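Local coordinates for alkaline phosphatase D (Bacillus subtilis, PDB 2YEQ), which hydrolyses phosphate esters at an active site that holds iron and calcium ions, at residues 39-44 and 67-72; 333-338 and 385-390. One frame throughout, in Å; residues are numbered along the deposited sequence.

How the contacts relate
Contact 1 (39-44 with 67-72) lies near the surface in the N-terminal PhoD-like family region, while contact 2 (333-338 with 385-390) is buried in the calcineurin-like phosphatase region. They do not touch: their centres are 46 Å apart, their nearest atoms about 31 Å, and they fall on opposite sides of the chain's centre. Contact 2 lies closer to the iron- and calcium-binding residues. The side chain of F333 comes to about 10 Å from a bound calcium ion, and W337 packs on V381, whose chain neighbours D380 and H382 are calcium and iron ligands, respectively. Contact 1 instead meets polyether molecules, through K68 and P40.

Contact 1: 39-44 and 67-72; sequences MPKQAV and AKPSLA. With PE5 (3,6,9,12,15,18,21,24-octaoxahexacosan-1-ol), chain B; PE5 (3,6,9,12,15,18,21,24-octaoxahexacosan-1-ol), chain Y.
V44 and A67 form the last antiparallel, hydrogen-bonded pair at the open end of the hairpin built from strands 44-51 and 59-67, in the four-stranded sheet of the N-terminal PhoD-like region. Two backbone bonds join them. V44 N donates to A67 O at 2.9 Å, nearly straight (163° at the hydrogen). In return, A67 N reaches V44 O at 2.8 Å in a more bent bond. The oxygen of A67 does further work, for A43 CA approaches it at 3.2 Å in a CH···O contact. The side chains of V44 and A67 lie on the same face of the sheet, where the branched valine, well suited to an extended strand, also packs on P2.

Beyond this pair the chains leave the strands. Segment 39-44 makes an inverse gamma turn centred on K41, with a weak bond from Q42 N to P40 O. P69 suits the place facing it: its flat, compact ring can lie against the face of the K41–Q42 peptide, with P69 CG 3.5 Å from Q42 N. H73, the residue just after 67-72, gives Q42 O a hydrogen bond from NE2, tying this turn to the loop that carries P69.

The outer flanks meet bound polyether. On one, P40 CD lies 3.7 Å from C2 of one molecule. On the other, K68 starts with CG beside its own backbone N (chi1 -36°) and bends twice near its end. Its long chain thus takes the ammonium group to a second molecule, where K68 NZ donates a hydrogen bond to the ether oxygen O1 at 3.1 Å, while L71 CD1 touches C3.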
ATOM      1  N   MET A  39     -19.436   7.934  20.226  1.00 24.12           N
ATOM      2  CA  MET A  39     -18.840   7.970  21.554  1.00 24.91           C
ATOM      3  C   MET A  39     -19.125   9.320  22.225  1.00 29.05           C
ATOM      4  O   MET A  39     -19.285  10.336  21.550  1.00 25.28           O
ATOM      5  CB  MET A  39     -17.329   7.791  21.466  1.00 26.45           C
ATOM      6  CG  MET A  39     -16.891   6.385  21.070  1.00 25.65           C
ATOM      7  SD  MET A  39     -17.184   5.213  22.396  1.00 24.55           S
ATOM      8  CE  MET A  39     -15.931   5.691  23.557  1.00 22.69           C
ATOM      9  N   PRO A  40     -19.157   9.346  23.548  1.00 29.78           N
ATOM     10  CA  PRO A  40     -19.284  10.635  24.239  1.00 31.80           C
ATOM     11  C   PRO A  40     -17.975  11.415  24.203  1.00 32.75           C
ATOM     12  O   PRO A  40     -16.909  10.837  24.034  1.00 30.00           O
ATOM     13  CB  PRO A  40     -19.618  10.229  25.668  1.00 31.75           C
ATOM     14  CG  PRO A  40     -19.047   8.885  25.816  1.00 31.74           C
ATOM     15  CD  PRO A  40     -19.264   8.221  24.488  1.00 31.12           C
ATOM     16  N   LYS A  41     -18.057  12.715  24.417  1.00 35.47           N
ATOM     17  CA  LYS A  41     -16.891  13.582  24.380  1.00 40.27           C
ATOM     18  C   LYS A  41     -16.131  13.505  25.703  1.00 39.98           C
ATOM     19  O   LYS A  41     -16.073  14.477  26.443  1.00 42.56           O
ATOM     20  CB  LYS A  41     -17.320  15.030  24.062  1.00 45.34           C
ATOM     21  CG  LYS A  41     -16.178  15.970  23.686  1.00 55.96           C
ATOM     22  CD  LYS A  41     -16.637  17.440  23.559  1.00 64.62           C
ATOM     23  CE  LYS A  41     -15.785  18.387  24.421  1.00 70.07           C
ATOM     24  NZ  LYS A  41     -16.090  19.840  24.196  1.00 75.83           N
ATOM     25  N   GLN A  42     -15.555  12.342  25.996  1.00 36.34           N
ATOM     26  CA  GLN A  42     -14.708  12.166  27.179  1.00 35.63           C
ATOM     27  C   GLN A  42     -13.701  11.033  26.965  1.00 32.92           C
ATOM     28  O   GLN A  42     -13.927  10.136  26.154  1.00 26.98           O
ATOM     29  CB  GLN A  42     -15.548  11.875  28.431  1.00 41.54           C
ATOM     30  CG  GLN A  42     -16.263  10.538  28.404  1.00 48.29           C
ATOM     31  CD  GLN A  42     -17.493  10.469  29.313  1.00 56.24           C
ATOM     32  OE1 GLN A  42     -18.163  11.473  29.561  1.00 66.52           O
ATOM     33  NE2 GLN A  42     -17.799   9.267  29.794  1.00 55.47           N
ATOM     34  N   ALA A  43     -12.603  11.088  27.703  1.00 27.81           N
ATOM     35  CA  ALA A  43     -11.555  10.094  27.587  1.00 31.62           C
ATOM     36  C   ALA A  43     -12.040   8.797  28.222  1.00 30.49           C
ATOM     37  O   ALA A  43     -12.745   8.835  29.218  1.00 29.90           O
ATOM     38  CB  ALA A  43     -10.281  10.570  28.248  1.00 29.55           C
ATOM     39  N   VAL A  44     -11.697   7.664  27.604  1.00 28.00           N
ATOM     40  CA  VAL A  44     -12.170   6.343  28.030  1.00 28.48           C
ATOM     41  C   VAL A  44     -10.949   5.432  28.210  1.00 29.19           C
ATOM     42  O   VAL A  44     -10.111   5.338  27.319  1.00 24.86           O
ATOM     43  CB  VAL A  44     -13.159   5.744  27.002  1.00 29.92           C
ATOM     44  CG1 VAL A  44     -13.653   4.347  27.441  1.00 27.35           C
ATOM     45  CG2 VAL A  44     -14.341   6.698  26.805  1.00 29.19           C
ATOM     46  N   ALA A  67      -8.177   6.424  25.614  1.00 24.23           N
ATOM     47  CA  ALA A  67      -8.688   6.762  24.281  1.00 24.79           C
ATOM     48  C   ALA A  67      -9.375   8.130  24.370  1.00 25.04           C
ATOM     49  O   ALA A  67     -10.185   8.333  25.257  1.00 28.97           O
ATOM     50  CB  ALA A  67      -9.675   5.687  23.798  1.00 20.84           C
ATOM     51  N   LYS A  68      -9.074   9.045  23.449  1.00 28.64           N
ATOM     52  CA  LYS A  68      -9.557  10.447  23.526  1.00 30.84           C
ATOM     53  C   LYS A  68     -10.380  10.846  22.324  1.00 28.71           C
ATOM     54  O   LYS A  68     -10.050  10.445  21.203  1.00 23.95           O
ATOM     55  CB  LYS A  68      -8.394  11.441  23.552  1.00 36.13           C
ATOM     56  CG  LYS A  68      -7.175  10.999  24.296  1.00 41.78           C
ATOM     57  CD  LYS A  68      -6.238  12.173  24.568  1.00 47.21           C
ATOM     58  CE  LYS A  68      -5.351  12.507  23.377  1.00 49.62           C
ATOM     59  NZ  LYS A  68      -4.036  13.060  23.839  1.00 48.95           N
ATOM     60  N   PRO A  69     -11.384  11.699  22.544  1.00 26.31           N
ATOM     61  CA  PRO A  69     -12.206  12.217  21.450  1.00 26.23           C
ATOM     62  C   PRO A  69     -11.392  12.898  20.342  1.00 25.93           C
ATOM     63  O   PRO A  69     -11.757  12.793  19.171  1.00 26.56           O
ATOM     64  CB  PRO A  69     -13.133  13.254  22.140  1.00 28.21           C
ATOM     65  CG  PRO A  69     -13.042  12.992  23.584  1.00 29.14           C
ATOM     66  CD  PRO A  69     -11.760  12.276  23.853  1.00 26.71           C
ATOM     67  N   SER A  70     -10.319  13.603  20.705  1.00 23.32           N
ATOM     68  CA  SER A  70      -9.560  14.359  19.702  1.00 25.52           C
ATOM     69  C   SER A  70      -8.864  13.450  18.684  1.00 24.68           C
ATOM     70  O   SER A  70      -8.556  13.897  17.567  1.00 23.77           O
ATOM     71  CB  SER A  70      -8.550  15.281  20.359  1.00 25.15           C
ATOM     72  OG  SER A  70      -7.564  14.530  21.026  1.00 28.49           O
ATOM     73  N   LEU A  71      -8.682  12.175  19.044  1.00 23.59           N
ATOM     74  CA  LEU A  71      -8.183  11.164  18.103  1.00 22.28           C
ATOM     75  C   LEU A  71      -9.213  10.058  17.778  1.00 22.68           C
ATOM     76  O   LEU A  71      -8.844   8.903  17.510  1.00 23.87           O
ATOM     77  CB  LEU A  71      -6.900  10.562  18.665  1.00 23.60           C
ATOM     78  CG  LEU A  71      -5.714  11.544  18.839  1.00 23.53           C
ATOM     79  CD1 LEU A  71      -4.585  10.858  19.575  1.00 24.88           C
ATOM     80  CD2 LEU A  71      -5.198  12.055  17.534  1.00 24.48           C
ATOM     81  N   ALA A  72     -10.497  10.431  17.786  1.00 19.73           N
ATOM     82  CA  ALA A  72     -11.615   9.539  17.462  1.00 20.00           C
ATOM     83  C   ALA A  72     -11.636   8.261  18.328  1.00 18.34           C
ATOM     84  O   ALA A  72     -12.111   7.203  17.896  1.00 18.28           O
ATOM     85  CB  ALA A  72     -11.625   9.194  15.968  1.00 18.94           C
TER
HETATM   86  C50 PE5 B 580      -4.448  16.133  24.175  1.00 54.53           C
HETATM   87  O1  PE5 B 580      -4.406  15.908  22.756  1.00 66.77           O
HETATM   88  C1  PE5 B 580      -3.108  15.539  22.249  1.00 65.83           C
HETATM   89  C2  PE5 B 580      -3.182  14.528  21.091  1.00 61.72           C
HETATM   90  O2  PE5 B 580      -1.974  13.732  20.968  1.00 56.89           O
HETATM   91  C3  PE5 B 580      -1.936  12.559  21.796  1.00 53.87           C
HETATM   92  C4  PE5 B 580      -0.969  11.520  21.279  1.00 53.51           C
HETATM   93  C50 PE5 Y 557     -18.340   5.295  28.395  1.00 42.99           C
HETATM   94  O1  PE5 Y 557     -18.654   5.054  27.013  1.00 46.15           O
HETATM   95  C1  PE5 Y 557     -20.040   5.287  26.699  1.00 48.31           C
HETATM   96  C2  PE5 Y 557     -20.397   4.775  25.299  1.00 55.10           C
HETATM   97  O2  PE5 Y 557     -21.815   4.562  25.097  1.00 58.43           O
HETATM   98  C3  PE5 Y 557     -22.176   4.283  23.732  1.00 47.34           C
HETATM   99  C4  PE5 Y 557     -21.831   2.865  23.323  1.00 31.41           C

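Contact 2: 333-338 and 385-390; sequences FFAKWN and WASNLH
W385 turns one face of its indole to the edges of F333 and W337, making an aromatic cluster of two T-shaped pairs. With its CG beside the backbone N (chi1 -54°), W385 extends from strand 384-390 beneath both rings. Its CB lies 4.1 Å from F333 CE2, and its CG is nearer to that same atom, at 3.7 Å; CD1 meets it too. F333 thus stands over the five-membered ring, planes at 81°. NE1 and CE2 of W385 approach W337 CZ2. Farther out, W385 CZ2 meets W337 CZ2 at 3.7 Å, and at the tip W385 CH2 lies 3.5 Å from W337 NE1, that indole also being upright (79°). F333 and W337 also lie face to face, and the broad indole of W385 runs under the edges of both. Were W385 replaced by an alanine, these edges would probably lose their shared surface, with a gap opening beneath them. Farther along the strand, S387 OG lies 3.8 Å from CB of the small A335 in the loop, and L389 CD2 meets the edge of F334. I426 of helix 423-429 packs on both tryptophans. Strand 384-390 runs between 400-406, whose V406 touches W385, and 433-437, whose F436 pairs edge-to-face with it.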
ATOM      1  N   PHE A 333       4.627   3.016 -10.439  1.00 16.60           N
ATOM      2  CA  PHE A 333       5.395   2.256 -11.434  1.00 17.16           C
ATOM      3  C   PHE A 333       6.806   2.829 -11.632  1.00 19.11           C
ATOM      4  O   PHE A 333       6.978   3.981 -12.042  1.00 17.85           O
ATOM      5  CB  PHE A 333       4.615   2.214 -12.723  1.00 17.22           C
ATOM      6  CG  PHE A 333       4.889   1.005 -13.590  1.00 17.94           C
ATOM      7  CD1 PHE A 333       6.068   0.893 -14.307  1.00 20.43           C
ATOM      8  CD2 PHE A 333       3.932   0.017 -13.737  1.00 19.38           C
ATOM      9  CE1 PHE A 333       6.306  -0.230 -15.141  1.00 20.58           C
ATOM     10  CE2 PHE A 333       4.152  -1.077 -14.578  1.00 20.09           C
ATOM     11  CZ  PHE A 333       5.348  -1.196 -15.262  1.00 19.91           C
ATOM     12  N   PHE A 334       7.817   2.005 -11.333  1.00 17.51           N
ATOM     13  CA  PHE A 334       9.210   2.438 -11.323  1.00 19.02           C
ATOM     14  C   PHE A 334       9.941   2.199 -12.660  1.00 20.27           C
ATOM     15  O   PHE A 334      10.753   3.038 -13.091  1.00 18.92           O
ATOM     16  CB  PHE A 334       9.956   1.719 -10.211  1.00 19.89           C
ATOM     17  CG  PHE A 334      11.371   2.163 -10.030  1.00 21.91           C
ATOM     18  CD1 PHE A 334      11.671   3.275  -9.262  1.00 22.51           C
ATOM     19  CD2 PHE A 334      12.424   1.445 -10.598  1.00 22.62           C
ATOM     20  CE1 PHE A 334      12.991   3.688  -9.087  1.00 22.85           C
ATOM     21  CE2 PHE A 334      13.740   1.856 -10.429  1.00 21.39           C
ATOM     22  CZ  PHE A 334      14.029   2.962  -9.677  1.00 23.48           C
ATOM     23  N   ALA A 335       9.694   1.053 -13.288  1.00 18.37           N
ATOM     24  CA  ALA A 335      10.381   0.710 -14.529  1.00 20.79           C
ATOM     25  C   ALA A 335       9.906   1.587 -15.676  1.00 22.73           C
ATOM     26  O   ALA A 335       8.860   2.241 -15.577  1.00 22.33           O
ATOM     27  CB  ALA A 335      10.201  -0.774 -14.871  1.00 16.19           C
ATOM     28  N   LYS A 336      10.683   1.594 -16.765  1.00 22.67           N
ATOM     29  CA  LYS A 336      10.252   2.188 -18.027  1.00 21.72           C
ATOM     30  C   LYS A 336       8.959   1.536 -18.477  1.00 22.19           C
ATOM     31  O   LYS A 336       8.823   0.306 -18.456  1.00 23.00           O
ATOM     32  CB  LYS A 336      11.350   2.030 -19.102  1.00 22.00           C
ATOM     33  CG  LYS A 336      10.979   2.488 -20.503  1.00 23.27           C
ATOM     34  CD  LYS A 336      12.125   2.187 -21.522  1.00 24.40           C
ATOM     35  CE  LYS A 336      11.658   2.202 -22.982  1.00 22.84           C
ATOM     36  NZ  LYS A 336      10.813   1.047 -23.406  1.00 23.61           N
ATOM     37  N   TRP A 337       8.015   2.352 -18.944  1.00 19.32           N
ATOM     38  CA  TRP A 337       6.680   1.873 -19.236  1.00 19.82           C
ATOM     39  C   TRP A 337       6.079   2.670 -20.371  1.00 21.64           C
ATOM     40  O   TRP A 337       5.138   3.479 -20.190  1.00 20.74           O
ATOM     41  CB  TRP A 337       5.854   1.979 -17.941  1.00 20.45           C
ATOM     42  CG  TRP A 337       4.572   1.207 -17.857  1.00 20.16           C
ATOM     43  CD1 TRP A 337       4.271   0.041 -18.457  1.00 21.39           C
ATOM     44  CD2 TRP A 337       3.439   1.543 -17.037  1.00 20.82           C
ATOM     45  NE1 TRP A 337       3.011  -0.371 -18.090  1.00 21.57           N
ATOM     46  CE2 TRP A 337       2.484   0.538 -17.214  1.00 20.81           C
ATOM     47  CE3 TRP A 337       3.148   2.610 -16.181  1.00 21.28           C
ATOM     48  CZ2 TRP A 337       1.249   0.563 -16.583  1.00 22.72           C
ATOM     49  CZ3 TRP A 337       1.921   2.639 -15.555  1.00 22.09           C
ATOM     50  CH2 TRP A 337       0.990   1.619 -15.747  1.00 21.45           C
ATOM     51  N   ASN A 338       6.618   2.429 -21.563  1.00 22.41           N
ATOM     52  CA  ASN A 338       6.260   3.194 -22.761  1.00 22.33           C
ATOM     53  C   ASN A 338       5.005   2.681 -23.409  1.00 21.24           C
ATOM     54  O   ASN A 338       4.973   1.543 -23.870  1.00 23.81           O
ATOM     55  CB  ASN A 338       7.425   3.156 -23.764  1.00 23.00           C
ATOM     56  CG  ASN A 338       7.216   4.066 -24.973  1.00 26.08           C
ATOM     57  OD1 ASN A 338       6.202   4.805 -25.099  1.00 24.63           O
ATOM     58  ND2 ASN A 338       8.188   4.029 -25.871  1.00 22.56           N
ATOM     59  N   TRP A 385       2.334  -6.567 -12.773  1.00 18.70           N
ATOM     60  CA  TRP A 385       3.454  -6.539 -13.705  1.00 18.49           C
ATOM     61  C   TRP A 385       4.716  -7.024 -12.983  1.00 19.16           C
ATOM     62  O   TRP A 385       4.796  -6.999 -11.763  1.00 18.68           O
ATOM     63  CB  TRP A 385       3.720  -5.112 -14.234  1.00 19.06           C
ATOM     64  CG  TRP A 385       2.569  -4.385 -14.866  1.00 17.42           C
ATOM     65  CD1 TRP A 385       1.562  -3.736 -14.219  1.00 17.49           C
ATOM     66  CD2 TRP A 385       2.348  -4.156 -16.265  1.00 18.79           C
ATOM     67  NE1 TRP A 385       0.713  -3.146 -15.115  1.00 16.75           N
ATOM     68  CE2 TRP A 385       1.171  -3.369 -16.379  1.00 18.95           C
ATOM     69  CE3 TRP A 385       3.018  -4.546 -17.436  1.00 19.53           C
ATOM     70  CZ2 TRP A 385       0.639  -2.979 -17.605  1.00 18.00           C
ATOM     71  CZ3 TRP A 385       2.481  -4.162 -18.661  1.00 19.48           C
ATOM     72  CH2 TRP A 385       1.301  -3.376 -18.732  1.00 21.29           C
ATOM     73  N   ALA A 386       5.729  -7.435 -13.745  1.00 17.42           N
ATOM     74  CA  ALA A 386       7.040  -7.697 -13.201  1.00 18.22           C
ATOM     75  C   ALA A 386       8.091  -7.313 -14.247  1.00 17.73           C
ATOM     76  O   ALA A 386       7.871  -7.545 -15.436  1.00 17.40           O
ATOM     77  CB  ALA A 386       7.189  -9.181 -12.795  1.00 17.21           C
ATOM     78  N   SER A 387       9.181  -6.713 -13.791  1.00 19.47           N
ATOM     79  CA  SER A 387      10.233  -6.195 -14.671  1.00 20.34           C
ATOM     80  C   SER A 387      11.596  -6.493 -14.132  1.00 20.74           C
ATOM     81  O   SER A 387      11.859  -6.356 -12.927  1.00 20.83           O
ATOM     82  CB  SER A 387      10.155  -4.647 -14.822  1.00 22.45           C
ATOM     83  OG  SER A 387       9.016  -4.281 -15.569  1.00 27.34           O
ATOM     84  N   ASN A 388      12.510  -6.814 -15.045  1.00 19.61           N
ATOM     85  CA  ASN A 388      13.926  -6.681 -14.759  1.00 19.22           C
ATOM     86  C   ASN A 388      14.288  -5.185 -14.720  1.00 17.43           C
ATOM     87  O   ASN A 388      13.870  -4.419 -15.591  1.00 18.15           O
ATOM     88  CB  ASN A 388      14.747  -7.374 -15.876  1.00 22.81           C
ATOM     89  CG  ASN A 388      14.601  -8.903 -15.851  1.00 23.28           C
ATOM     90  OD1 ASN A 388      14.446  -9.567 -16.894  1.00 25.64           O
ATOM     91  ND2 ASN A 388      14.624  -9.453 -14.650  1.00 19.17           N
ATOM     92  N   LEU A 389      15.068  -4.786 -13.732  1.00 17.56           N
ATOM     93  CA  LEU A 389      15.583  -3.417 -13.637  1.00 21.29           C
ATOM     94  C   LEU A 389      17.041  -3.373 -14.103  1.00 21.18           C
ATOM     95  O   LEU A 389      17.921  -3.944 -13.444  1.00 21.45           O
ATOM     96  CB  LEU A 389      15.506  -2.913 -12.192  1.00 18.92           C
ATOM     97  CG  LEU A 389      14.074  -2.843 -11.615  1.00 19.43           C
ATOM     98  CD1 LEU A 389      14.124  -2.323 -10.177  1.00 19.21           C
ATOM     99  CD2 LEU A 389      13.162  -1.983 -12.494  1.00 18.64           C
ATOM    100  N   HIS A 390      17.272  -2.681 -15.221  1.00 23.91           N
ATOM    101  CA  HIS A 390      18.612  -2.541 -15.817  1.00 24.88           C
ATOM    102  C   HIS A 390      19.269  -1.207 -15.457  1.00 25.70           C
ATOM    103  O   HIS A 390      18.582  -0.184 -15.340  1.00 26.75           O
ATOM    104  CB  HIS A 390      18.480  -2.653 -17.332  1.00 25.41           C
ATOM    105  CG  HIS A 390      18.200  -4.036 -17.810  1.00 28.13           C
ATOM    106  ND1 HIS A 390      16.921  -4.542 -17.922  1.00 30.79           N
ATOM    107  CD2 HIS A 390      19.031  -5.014 -18.237  1.00 24.70           C
ATOM    108  CE1 HIS A 390      16.980  -5.771 -18.397  1.00 29.88           C
ATOM    109  NE2 HIS A 390      18.249  -6.085 -18.588  1.00 27.42           N
TER